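Side-chain contacts in nudix Hydrolase, RenU (Mycolicibacterium smegmatis, PDB 6UUF), which probably hydrolyses the pyrophosphate linkage of nucleotide substrates, perhaps NADH, as a magnesium-dependent member of the Nudix hydrolase family: residues Ala24-Arg29 with Glu84-Arg89; Ala30-Pro33 with Ala37-Leu40; Leu40-Ala45 with His76-Leu81; Thr109-Ala114 with Glu155-Ile160. The protein carries 3 engineered substitutions. One frame throughout, in Å; residues are numbered along the deposited sequence.

Interaction 1 of 4, residues Ala24-Arg29 with Glu84-Arg89; sequences AGLLLR and EQLTVR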
loop_
_atom_site.group_PDB
_atom_site.type_symbol
_atom_site.label_atom_id
_atom_site.label_comp_id
_atom_site.label_asym_id
_atom_site.label_seq_id
_atom_site.Cartn_x
_atom_site.Cartn_y
_atom_site.Cartn_z
ATOM N N ALA A 24 6.009 3.436 -1.743
ATOM C CA ALA A 24 4.722 3.840 -1.182
ATOM C C ALA A 24 3.634 2.880 -1.610
ATOM O O ALA A 24 3.653 2.376 -2.728
ATOM C CB ALA A 24 4.359 5.237 -1.650
ATOM N N GLY A 25 2.675 2.638 -0.723
ATOM C CA GLY A 25 1.520 1.796 -1.054
ATOM C C GLY A 25 0.209 2.435 -0.663
ATOM O O GLY A 25 0.167 3.196 0.315
ATOM N N LEU A 26 -0.854 2.097 -1.409
ATOM C CA LEU A 26 -2.176 2.597 -1.144
ATOM C C LEU A 26 -2.994 1.663 -0.293
ATOM O O LEU A 26 -3.265 0.548 -0.702
ATOM C CB LEU A 26 -2.907 2.830 -2.445
ATOM C CG LEU A 26 -4.053 3.818 -2.337
ATOM C CD1 LEU A 26 -3.632 5.217 -1.911
ATOM C CD2 LEU A 26 -4.720 3.843 -3.709
ATOM N N LEU A 27 -3.415 2.142 0.873
ATOM C CA LEU A 27 -4.439 1.488 1.700
ATOM C C LEU A 27 -5.752 2.162 1.417
ATOM O O LEU A 27 -6.092 3.183 2.027
ATOM C CB LEU A 27 -4.071 1.609 3.181
ATOM C CG LEU A 27 -5.022 1.036 4.220
ATOM C CD1 LEU A 27 -5.327 -0.390 3.843
ATOM C CD2 LEU A 27 -4.355 1.035 5.605
ATOM N N LEU A 28 -6.469 1.624 0.447
ATOM C CA LEU A 28 -7.728 2.186 -0.008
ATOM C C LEU A 28 -8.899 1.539 0.756
ATOM O O LEU A 28 -9.045 0.323 0.719
ATOM C CB LEU A 28 -7.913 1.937 -1.488
ATOM C CG LEU A 28 -9.200 2.522 -2.084
ATOM C CD1 LEU A 28 -9.346 4.043 -1.857
ATOM C CD2 LEU A 28 -9.180 2.224 -3.567
ATOM N N ARG A 29 -9.725 2.363 1.403
ATOM C CA ARG A 29 -10.866 1.920 2.205
ATOM C C ARG A 29 -12.157 2.166 1.493
ATOM O O ARG A 29 -12.287 3.177 0.791
ATOM C CB ARG A 29 -10.910 2.611 3.554
ATOM C CG ARG A 29 -9.579 2.551 4.312
ATOM C CD ARG A 29 -9.679 3.292 5.644
ATOM N NE ARG A 29 -10.014 4.722 5.495
ATOM C CZ ARG A 29 -10.266 5.537 6.517
ATOM N NH1 ARG A 29 -10.260 5.089 7.785
ATOM N NH2 ARG A 29 -10.553 6.803 6.269
ATOM N N GLU A 84 -9.626 9.954 -9.867
ATOM C CA GLU A 84 -10.814 10.771 -9.564
ATOM C C GLU A 84 -11.838 10.046 -8.692
ATOM O O GLU A 84 -12.644 10.693 -8.021
ATOM C CB GLU A 84 -11.462 11.344 -10.843
ATOM C CG GLU A 84 -12.065 10.324 -11.796
ATOM C CD GLU A 84 -13.428 9.796 -11.374
ATOM O OE1 GLU A 84 -13.749 8.673 -11.815
ATOM O OE2 GLU A 84 -14.178 10.475 -10.618
ATOM N N GLN A 85 -11.800 8.711 -8.696
ATOM C CA GLN A 85 -12.669 7.909 -7.829
ATOM C C GLN A 85 -12.127 7.655 -6.426
ATOM O O GLN A 85 -12.707 6.852 -5.691
ATOM C CB GLN A 85 -12.989 6.588 -8.495
ATOM C CG GLN A 85 -14.213 6.669 -9.376
ATOM C CD GLN A 85 -14.179 5.642 -10.470
ATOM O OE1 GLN A 85 -13.874 4.468 -10.229
ATOM N NE2 GLN A 85 -14.488 6.074 -11.690
ATOM N N LEU A 86 -11.044 8.313 -6.028
ATOM C CA LEU A 86 -10.576 8.113 -4.667
ATOM C C LEU A 86 -10.173 9.419 -4.017
ATOM O O LEU A 86 -10.006 10.421 -4.697
ATOM C CB LEU A 86 -9.444 7.086 -4.647
ATOM C CG LEU A 86 -8.208 7.335 -5.528
ATOM C CD1 LEU A 86 -7.223 8.289 -4.876
ATOM C CD2 LEU A 86 -7.518 6.030 -5.863
ATOM N N THR A 87 -10.016 9.382 -2.699
ATOM C CA THR A 87 -9.678 10.572 -1.923
ATOM C C THR A 87 -8.587 10.257 -0.918
ATOM O O THR A 87 -8.801 9.448 -0.026
ATOM C CB THR A 87 -10.928 11.103 -1.199
ATOM O OG1 THR A 87 -11.904 11.458 -2.179
ATOM C CG2 THR A 87 -10.598 12.346 -0.372
ATOM N N VAL A 88 -7.427 10.898 -1.066
ATOM C CA VAL A 88 -6.290 10.585 -0.213
ATOM C C VAL A 88 -6.521 11.258 1.130
ATOM O O VAL A 88 -6.879 12.445 1.188
ATOM C CB VAL A 88 -4.960 11.041 -0.840
ATOM C CG1 VAL A 88 -3.807 10.892 0.159
ATOM C CG2 VAL A 88 -4.662 10.257 -2.119
ATOM N N ARG A 89 -6.325 10.514 2.204
ATOM C CA ARG A 89 -6.589 11.021 3.571
ATOM C C ARG A 89 -5.281 11.423 4.253
ATOM O O ARG A 89 -5.056 12.592 4.520
ATOM C CB ARG A 89 -7.321 9.985 4.393
ATOM C CG ARG A 89 -8.630 9.511 3.791
ATOM C CD ARG A 89 -9.644 10.625 3.604
ATOM N NE ARG A 89 -9.883 11.360 4.855
ATOM C CZ ARG A 89 -10.680 10.956 5.837
ATOM N NH1 ARG A 89 -11.341 9.798 5.771
ATOM N NH2 ARG A 89 -10.807 11.711 6.906
#
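Leu26 and Leu28 both swing CG to the far side of their own backbone nitrogens, Leu26 at chi1 -158°, and Leu86 meets them with CG held between its N and its carbonyl carbon. Leu26 and Leu86 therefore reach for each other tip to tip, CD2 of Leu26 lying 4.2 Å from CD2 of Leu86. Leu28 comes in differently: its side chain runs across that of Leu86 at about a right angle, so that CD1 of Leu28 rests 4.1 Å from CB of Leu86, near the root of the side chain instead of its end. Leu26 also lies on Ala75 of helix 67-79, and Leu28 on Leu81.

Strand 104-113 runs between strands 23-31 and 87-98 in the mixed sheet of this Nudix fold, so the side chains here bridge over a neighbour, and the touching parts of the two segments head off 96° apart. Leu26 packs on Val110 and Ala112 of that middle strand.

The second meeting is between two arginines. Arg89 folds back at chi2 and chi3, while Arg29 bends at chi3, and the two side chains cross. NH1 of Arg89 comes to 3.1 Å from NH2 of Arg29, at the edge of the Arg29 guanidinium and in its plane, with the two planes turned 48° apart. Both groups are donors, and Asp113 pairs with each of them: OD1 with NE of Arg29, OD2 with NH1 of Arg89. Backbone carbonyls add to the grip, that of Ile160 taking Arg29 NH1 and that of Pro161 taking Arg89 NH1.

Interaction 2 of 4, residues Ala30-Pro33 with Ala37-Leu40; sequences APMP and AAVL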
loop_
_atom_site.group_PDB
_atom_site.type_symbol
_atom_site.label_atom_id
_atom_site.label_comp_id
_atom_site.label_asym_id
_atom_site.label_seq_id
_atom_site.Cartn_x
_atom_site.Cartn_y
_atom_site.Cartn_z
ATOM N N ALA A 30 -13.100 1.237 1.647
ATOM C CA ALA A 30 -14.474 1.429 1.142
ATOM C C ALA A 30 -15.542 0.876 2.078
ATOM O O ALA A 30 -15.346 -0.149 2.704
ATOM C CB ALA A 30 -14.664 0.859 -0.261
ATOM N N PRO A 31 -16.681 1.578 2.174
ATOM C CA PRO A 31 -17.756 1.079 3.030
ATOM C C PRO A 31 -18.464 -0.065 2.345
ATOM O O PRO A 31 -18.619 -0.051 1.116
ATOM C CB PRO A 31 -18.691 2.279 3.161
ATOM C CG PRO A 31 -18.329 3.208 2.050
ATOM C CD PRO A 31 -17.129 2.705 1.335
ATOM N N MET A 32 -18.879 -1.048 3.117
ATOM C CA MET A 32 -19.731 -2.104 2.562
ATOM C C MET A 32 -21.215 -1.711 2.672
ATOM O O MET A 32 -21.555 -0.850 3.501
ATOM C CB MET A 32 -19.430 -3.401 3.292
ATOM C CG MET A 32 -18.021 -3.903 3.048
ATOM S SD MET A 32 -17.772 -4.124 1.281
ATOM C CE MET A 32 -16.916 -5.688 1.158
ATOM N N PRO A 33 -22.108 -2.309 1.843
ATOM C CA PRO A 33 -23.537 -2.009 2.113
ATOM C C PRO A 33 -23.888 -2.270 3.592
ATOM O O PRO A 33 -24.560 -1.450 4.217
ATOM C CB PRO A 33 -24.285 -2.936 1.145
ATOM C CG PRO A 33 -23.320 -3.153 0.016
ATOM C CD PRO A 33 -21.943 -3.159 0.645
ATOM N N ALA A 37 -16.115 -1.250 7.066
ATOM C CA ALA A 37 -15.065 -0.865 6.165
ATOM C C ALA A 37 -14.333 -2.075 5.525
ATOM O O ALA A 37 -13.906 -2.976 6.231
ATOM C CB ALA A 37 -14.085 -0.009 6.919
ATOM N N ALA A 38 -14.171 -2.061 4.200
ATOM C CA ALA A 38 -13.232 -2.960 3.536
ATOM C C ALA A 38 -11.977 -2.257 3.024
ATOM O O ALA A 38 -11.997 -1.081 2.751
ATOM C CB ALA A 38 -13.910 -3.706 2.388
ATOM N N VAL A 39 -10.888 -3.012 2.865
ATOM C CA VAL A 39 -9.683 -2.507 2.227
ATOM C C VAL A 39 -9.298 -3.355 1.014
ATOM O O VAL A 39 -9.579 -4.555 0.933
ATOM C CB VAL A 39 -8.502 -2.336 3.234
ATOM C CG1 VAL A 39 -8.938 -1.452 4.403
ATOM C CG2 VAL A 39 -8.024 -3.649 3.768
ATOM N N LEU A 40 -8.648 -2.721 0.049
ATOM C CA LEU A 40 -8.352 -3.386 -1.203
ATOM C C LEU A 40 -6.993 -3.986 -1.093
ATOM O O LEU A 40 -6.041 -3.261 -0.931
ATOM C CB LEU A 40 -8.417 -2.405 -2.368
ATOM C CG LEU A 40 -7.977 -3.026 -3.691
ATOM C CD1 LEU A 40 -8.984 -4.084 -4.092
ATOM C CD2 LEU A 40 -7.836 -1.979 -4.766
#
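Ala30 and Ala38 hold the two arms of a beta hairpin together through a reciprocal pair of backbone bonds. The N-H of Ala30 gives to O of Ala38 at 2.8 Å, and the N-H of Ala38 returns to O of Ala30 at 2.7 Å; both are nearly straight, at 164° and 169°. The oxygen of Ala30 has a second, softer neighbour in CA of Ala37, a CA-H...O contact at 3.5 Å. One step nearer the turn, Pro31 faces Ala37 as a non-hydrogen-bonded antiparallel pair, so the missing N-H of the proline costs this hairpin no bond.

Strand 37-44 is paired on its other side too: backbone bonds join Ala37 to Glu134 and Val39 to Val132, while Leu40 continues the hairpin's own pairing with Leu28.

The side-chain contact comes from Met32, which has already left the strand. Its chain bends at chi2 and chi3 and curls back over Ala38, laying CE 3.8 Å and SD 4.0 Å from CB of Ala38. Pro117 and Leu133 also touch Met32, and Trp131 packs on both Ala30 and Ala38, on the face of the sheet to which these two alanines point.

With directional bonds confined to the main chain, the pairing of the strands rests on the peptide groups, and the methionine end contributes nonpolar, weakly directional contact at the turn end of the hairpin.

Interaction 3 of 4, residues Leu40-Ala45 with His76-Leu81; sequences LLQHRA and HAAAGL. Engineered in segment 76-81: Ala77 (natural residue Glu), Ala78 (natural residue Glu).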
loop_
_atom_site.group_PDB
_atom_site.type_symbol
_atom_site.label_atom_id
_atom_site.label_comp_id
_atom_site.label_asym_id
_atom_site.label_seq_id
_atom_site.Cartn_x
_atom_site.Cartn_y
_atom_site.Cartn_z
ATOM N N LEU A 40 -8.648 -2.721 0.049
ATOM C CA LEU A 40 -8.352 -3.386 -1.203
ATOM C C LEU A 40 -6.993 -3.986 -1.093
ATOM O O LEU A 40 -6.041 -3.261 -0.931
ATOM C CB LEU A 40 -8.417 -2.405 -2.368
ATOM C CG LEU A 40 -7.977 -3.026 -3.691
ATOM C CD1 LEU A 40 -8.984 -4.084 -4.092
ATOM C CD2 LEU A 40 -7.836 -1.979 -4.766
ATOM N N LEU A 41 -6.865 -5.303 -1.192
ATOM C CA LEU A 41 -5.541 -5.889 -1.122
ATOM C C LEU A 41 -5.195 -6.596 -2.410
ATOM O O LEU A 41 -6.066 -7.058 -3.150
ATOM C CB LEU A 41 -5.385 -6.866 0.045
ATOM C CG LEU A 41 -5.729 -6.333 1.422
ATOM C CD1 LEU A 41 -5.661 -7.419 2.499
ATOM C CD2 LEU A 41 -4.796 -5.210 1.736
ATOM N N GLN A 42 -3.894 -6.703 -2.597
ATOM C CA GLN A 42 -3.290 -7.324 -3.735
ATOM C C GLN A 42 -2.601 -8.626 -3.313
ATOM O O GLN A 42 -1.801 -8.636 -2.372
ATOM C CB GLN A 42 -2.265 -6.377 -4.334
ATOM C CG GLN A 42 -1.734 -6.833 -5.675
ATOM C CD GLN A 42 -0.549 -6.009 -6.092
ATOM O OE1 GLN A 42 0.388 -5.826 -5.315
ATOM N NE2 GLN A 42 -0.568 -5.527 -7.326
ATOM N N HIS A 43 -2.961 -9.706 -4.015
ATOM C CA HIS A 43 -2.319 -11.008 -3.864
ATOM C C HIS A 43 -1.126 -11.050 -4.807
ATOM O O HIS A 43 -1.279 -10.883 -6.025
ATOM C CB HIS A 43 -3.281 -12.103 -4.237
ATOM C CG HIS A 43 -2.771 -13.478 -3.933
ATOM N ND1 HIS A 43 -2.271 -13.835 -2.699
ATOM C CD2 HIS A 43 -2.700 -14.593 -4.702
ATOM C CE1 HIS A 43 -1.910 -15.107 -2.720
ATOM N NE2 HIS A 43 -2.160 -15.589 -3.923
ATOM N N ARG A 44 0.053 -11.293 -4.265
ATOM C CA ARG A 44 1.257 -11.077 -5.041
ATOM C C ARG A 44 1.490 -12.350 -5.877
ATOM O O ARG A 44 1.453 -13.472 -5.340
ATOM C CB ARG A 44 2.435 -10.739 -4.119
ATOM C CG ARG A 44 2.122 -9.688 -3.026
ATOM C CD ARG A 44 2.252 -8.245 -3.442
ATOM N NE ARG A 44 3.438 -7.662 -2.810
ATOM C CZ ARG A 44 4.642 -7.528 -3.368
ATOM N NH1 ARG A 44 4.887 -7.919 -4.630
ATOM N NH2 ARG A 44 5.626 -6.989 -2.644
ATOM N N ALA A 45 1.647 -12.183 -7.192
ATOM C CA ALA A 45 1.958 -13.328 -8.081
ATOM C C ALA A 45 3.289 -13.960 -7.623
ATOM O O ALA A 45 4.216 -13.208 -7.369
ATOM C CB ALA A 45 2.051 -12.861 -9.534
ATOM N N HIS A 76 -3.256 2.706 -9.889
ATOM C CA HIS A 76 -3.737 2.735 -11.254
ATOM C C HIS A 76 -3.082 1.638 -12.072
ATOM O O HIS A 76 -3.761 0.892 -12.752
ATOM C CB HIS A 76 -3.498 4.098 -11.895
ATOM C CG HIS A 76 -3.935 4.151 -13.321
ATOM N ND1 HIS A 76 -5.263 4.229 -13.684
ATOM C CD2 HIS A 76 -3.229 4.077 -14.475
ATOM C CE1 HIS A 76 -5.353 4.228 -15.004
ATOM N NE2 HIS A 76 -4.135 4.139 -15.508
ATOM N N ALA A 77 -1.772 1.494 -11.961
ATOM C CA ALA A 77 -1.027 0.469 -12.750
ATOM C C ALA A 77 -1.434 -0.982 -12.449
ATOM O O ALA A 77 -1.592 -1.805 -13.371
ATOM C CB ALA A 77 0.470 0.639 -12.569
ATOM N N ALA A 78 -1.673 -1.263 -11.171
ATOM C CA ALA A 78 -1.993 -2.606 -10.715
ATOM C C ALA A 78 -3.458 -2.955 -10.824
ATOM O O ALA A 78 -3.774 -4.117 -10.962
ATOM C CB ALA A 78 -1.544 -2.782 -9.274
ATOM N N ALA A 79 -4.353 -1.977 -10.731
ATOM C CA ALA A 79 -5.784 -2.243 -10.604
ATOM C C ALA A 79 -6.699 -1.441 -11.525
ATOM O O ALA A 79 -7.905 -1.709 -11.548
ATOM C CB ALA A 79 -6.226 -2.046 -9.159
ATOM N N GLY A 80 -6.147 -0.503 -12.299
ATOM C CA GLY A 80 -6.935 0.332 -13.196
ATOM C C GLY A 80 -7.791 1.364 -12.483
ATOM O O GLY A 80 -8.717 1.914 -13.081
ATOM N N LEU A 81 -7.490 1.669 -11.223
ATOM C CA LEU A 81 -8.320 2.591 -10.468
ATOM C C LEU A 81 -8.086 4.012 -10.953
ATOM O O LEU A 81 -6.931 4.426 -11.034
ATOM C CB LEU A 81 -7.974 2.539 -8.980
ATOM C CG LEU A 81 -8.104 1.180 -8.292
ATOM C CD1 LEU A 81 -7.773 1.309 -6.819
ATOM C CD2 LEU A 81 -9.486 0.611 -8.500
#
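The carboxamide of Gln42 is the flat group that crosses this contact, its NE2 coming within 3.5 Å of the methyl CB of Ala78. CG of Gln42 stands opposite its backbone N (chi1 -170°) and the chain runs out extended, carrying the amide from strand 37-44 to the last turn of helix 67-79. Residues 76-81 cover the end of the Nudix box, the loop-helix-loop signature of the family. Ala77 and Ala78 are engineered, both glutamate in the natural protein, at the position of the signature's glutamate pair, which in relatives binds metal.

The methyl of Ala78 offers the amide no polar partner; NE2 of Gln42 is hydrogen-bonded to OG of Ser126, which is also bonded to O of Ala78.

The other flat group, the imidazole of His76, reaches forward along its own segment. Its ND1 donates to O of Leu81 at 3.1 Å; the oxygen sits at the ring's edge, in its plane, yet the nitrogen stands well above the carbonyl plane. Between them Gly80 turns to positive phi, its N still bonded to O of His76. Leu81, just beyond, points back to the sheet, where its CD1 touches CD2 of Leu40 at 3.9 Å, tip to tip.

Interaction 4 of 4, residues Thr109-Ala114 with Glu155-Ile160; sequences TVIADA and EVTATI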
loop_
_atom_site.group_PDB
_atom_site.type_symbol
_atom_site.label_atom_id
_atom_site.label_comp_id
_atom_site.label_asym_id
_atom_site.label_seq_id
_atom_site.Cartn_x
_atom_site.Cartn_y
_atom_site.Cartn_z
ATOM N N THR A 109 2.753 4.281 3.765
ATOM C CA THR A 109 1.379 3.860 3.515
ATOM C C THR A 109 0.520 5.101 3.359
ATOM O O THR A 109 0.516 6.005 4.220
ATOM C CB THR A 109 0.831 2.960 4.660
ATOM O OG1 THR A 109 1.602 1.762 4.720
ATOM C CG2 THR A 109 -0.611 2.595 4.409
ATOM N N VAL A 110 -0.213 5.137 2.254
ATOM C CA VAL A 110 -1.049 6.248 1.937
ATOM C C VAL A 110 -2.470 5.712 2.100
ATOM O O VAL A 110 -2.923 4.848 1.321
ATOM C CB VAL A 110 -0.739 6.732 0.503
ATOM C CG1 VAL A 110 -1.657 7.869 0.052
ATOM C CG2 VAL A 110 0.710 7.212 0.421
ATOM N N ILE A 111 -3.170 6.230 3.112
ATOM C CA ILE A 111 -4.559 5.864 3.392
ATOM C C ILE A 111 -5.500 6.679 2.500
ATOM O O ILE A 111 -5.410 7.896 2.448
ATOM C CB ILE A 111 -4.884 6.139 4.884
ATOM C CG1 ILE A 111 -3.860 5.379 5.776
ATOM C CG2 ILE A 111 -6.328 5.790 5.180
ATOM C CD1 ILE A 111 -4.084 5.473 7.271
ATOM N N ALA A 112 -6.426 6.030 1.835
ATOM C CA ALA A 112 -7.379 6.748 0.998
ATOM C C ALA A 112 -8.733 6.086 1.099
ATOM O O ALA A 112 -8.813 4.914 1.511
ATOM C CB ALA A 112 -6.923 6.788 -0.450
ATOM N N ASP A 113 -9.777 6.851 0.744
ATOM C CA ASP A 113 -11.170 6.390 0.722
ATOM C C ASP A 113 -11.815 6.413 -0.683
ATOM O O ASP A 113 -11.572 7.295 -1.494
ATOM C CB ASP A 113 -12.015 7.287 1.579
ATOM C CG ASP A 113 -11.597 7.292 3.036
ATOM O OD1 ASP A 113 -10.803 6.457 3.491
ATOM O OD2 ASP A 113 -12.079 8.185 3.741
ATOM N N ALA A 114 -12.639 5.417 -0.953
ATOM C CA ALA A 114 -13.567 5.443 -2.082
ATOM C C ALA A 114 -15.007 5.393 -1.535
ATOM O O ALA A 114 -15.256 4.949 -0.384
ATOM C CB ALA A 114 -13.324 4.243 -2.960
ATOM N N GLU A 155 -4.920 1.194 14.082
ATOM C CA GLU A 155 -5.063 2.230 15.121
ATOM C C GLU A 155 -5.204 3.608 14.443
ATOM O O GLU A 155 -6.064 4.415 14.770
ATOM C CB GLU A 155 -3.878 2.197 16.090
ATOM C CG GLU A 155 -3.838 0.933 16.930
ATOM C CD GLU A 155 -2.556 0.684 17.725
ATOM O OE1 GLU A 155 -1.564 1.445 17.625
ATOM O OE2 GLU A 155 -2.541 -0.324 18.472
ATOM N N VAL A 156 -4.370 3.842 13.457
ATOM C CA VAL A 156 -4.487 5.044 12.663
ATOM C C VAL A 156 -5.789 5.109 11.884
ATOM O O VAL A 156 -6.452 6.119 11.894
ATOM C CB VAL A 156 -3.313 5.193 11.688
ATOM C CG1 VAL A 156 -3.506 6.394 10.776
ATOM C CG2 VAL A 156 -2.012 5.329 12.480
ATOM N N THR A 157 -6.183 4.058 11.206
ATOM C CA THR A 157 -7.423 4.177 10.418
ATOM C C THR A 157 -8.618 4.498 11.325
ATOM O O THR A 157 -9.517 5.236 10.923
ATOM C CB THR A 157 -7.708 2.917 9.571
ATOM O OG1 THR A 157 -7.651 1.783 10.415
ATOM C CG2 THR A 157 -6.668 2.749 8.457
ATOM N N ALA A 158 -8.605 3.972 12.555
ATOM C CA ALA A 158 -9.732 4.143 13.469
ATOM C C ALA A 158 -9.857 5.574 13.932
ATOM O O ALA A 158 -10.930 5.967 14.378
ATOM C CB ALA A 158 -9.647 3.200 14.672
ATOM N N THR A 159 -8.789 6.363 13.820
ATOM C CA THR A 159 -8.891 7.788 14.131
ATOM C C THR A 159 -9.279 8.657 12.931
ATOM O O THR A 159 -9.331 9.842 13.091
ATOM C CB THR A 159 -7.587 8.354 14.703
ATOM O OG1 THR A 159 -6.633 8.486 13.642
ATOM C CG2 THR A 159 -7.007 7.453 15.820
ATOM N N ILE A 160 -9.511 8.103 11.739
ATOM C CA ILE A 160 -10.106 8.874 10.643
ATOM C C ILE A 160 -11.208 8.067 10.009
ATOM O O ILE A 160 -10.938 7.264 9.145
ATOM C CB ILE A 160 -9.110 9.292 9.523
ATOM C CG1 ILE A 160 -8.000 8.260 9.318
ATOM C CG2 ILE A 160 -8.493 10.653 9.844
ATOM C CD1 ILE A 160 -7.026 8.638 8.222
#
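Apolar contact carries this interface, and Ile111 is at the middle of it, touching Val156, Thr157 and Ile160. Its CG1 branch lies opposite the carbonyl carbon (chi1 -56°) and runs out extended, so that CD1 projects from the strand to the helix. There CD1 of Ile111 meets CG1 of Val156 at 3.7 Å and CG2 of Thr157 at 3.9 Å, the side chains slanting across one another in both cases. The shorter branch has a partner of its own: CG2 of Ile111 lies 4.2 Å from CD1 of Ile160, just past the helix.

Helix 144-158 covers one face of the mixed sheet and helix 67-79 the other, the alpha-beta-alpha sandwich of the Nudix fold; Ile111 supplies strand 104-113's share of the contact with the C-terminal helix. Val156 also reaches Val92 of the neighbouring strand 87-98, and Ile160 packs on Thr90.

The helix end is held by polar bonds of its own, and the carbonyl of Ile160 takes Arg29 NH1, so that an arginine of strand 23-31 also ties down the end of the segment. Thr157 gives its methyl to Ile111 because OG1 takes the place between N and the carbonyl carbon (chi1 52°), where it is bonded to the carbonyls of Arg154 and Leu153. Val156 O accepts twice from Thr159: from N at 3.0 Å and from OG1 at 2.9 Å, the hydroxyl lying in the carbonyl plane on a lone pair. Ile160 N then bonds to O of Thr157, also at 3.0 Å, and past this turn the side chain of Ile160 points to the sheet.

All four contacts are built on one mixed sheet. Interactions 1 and 2 share strand 23-31, and interactions 2 and 3 share strand 37-44 and Leu40 itself. Along the chain, interactions 2 and 3 fall inside the loop closed by interaction 1, while interaction 4 opens after it. The centres of interactions 1 and 4 are about 9 Å apart and are joined by salt bridges, whereas interactions 3 and 4, about 18 Å apart between centres, do not touch. Interaction 3 ties the Nudix-box helix 67-79 to one side of the sheet and interaction 4 the C-terminal helix 144-158 to the other, making the layered core of the enzyme.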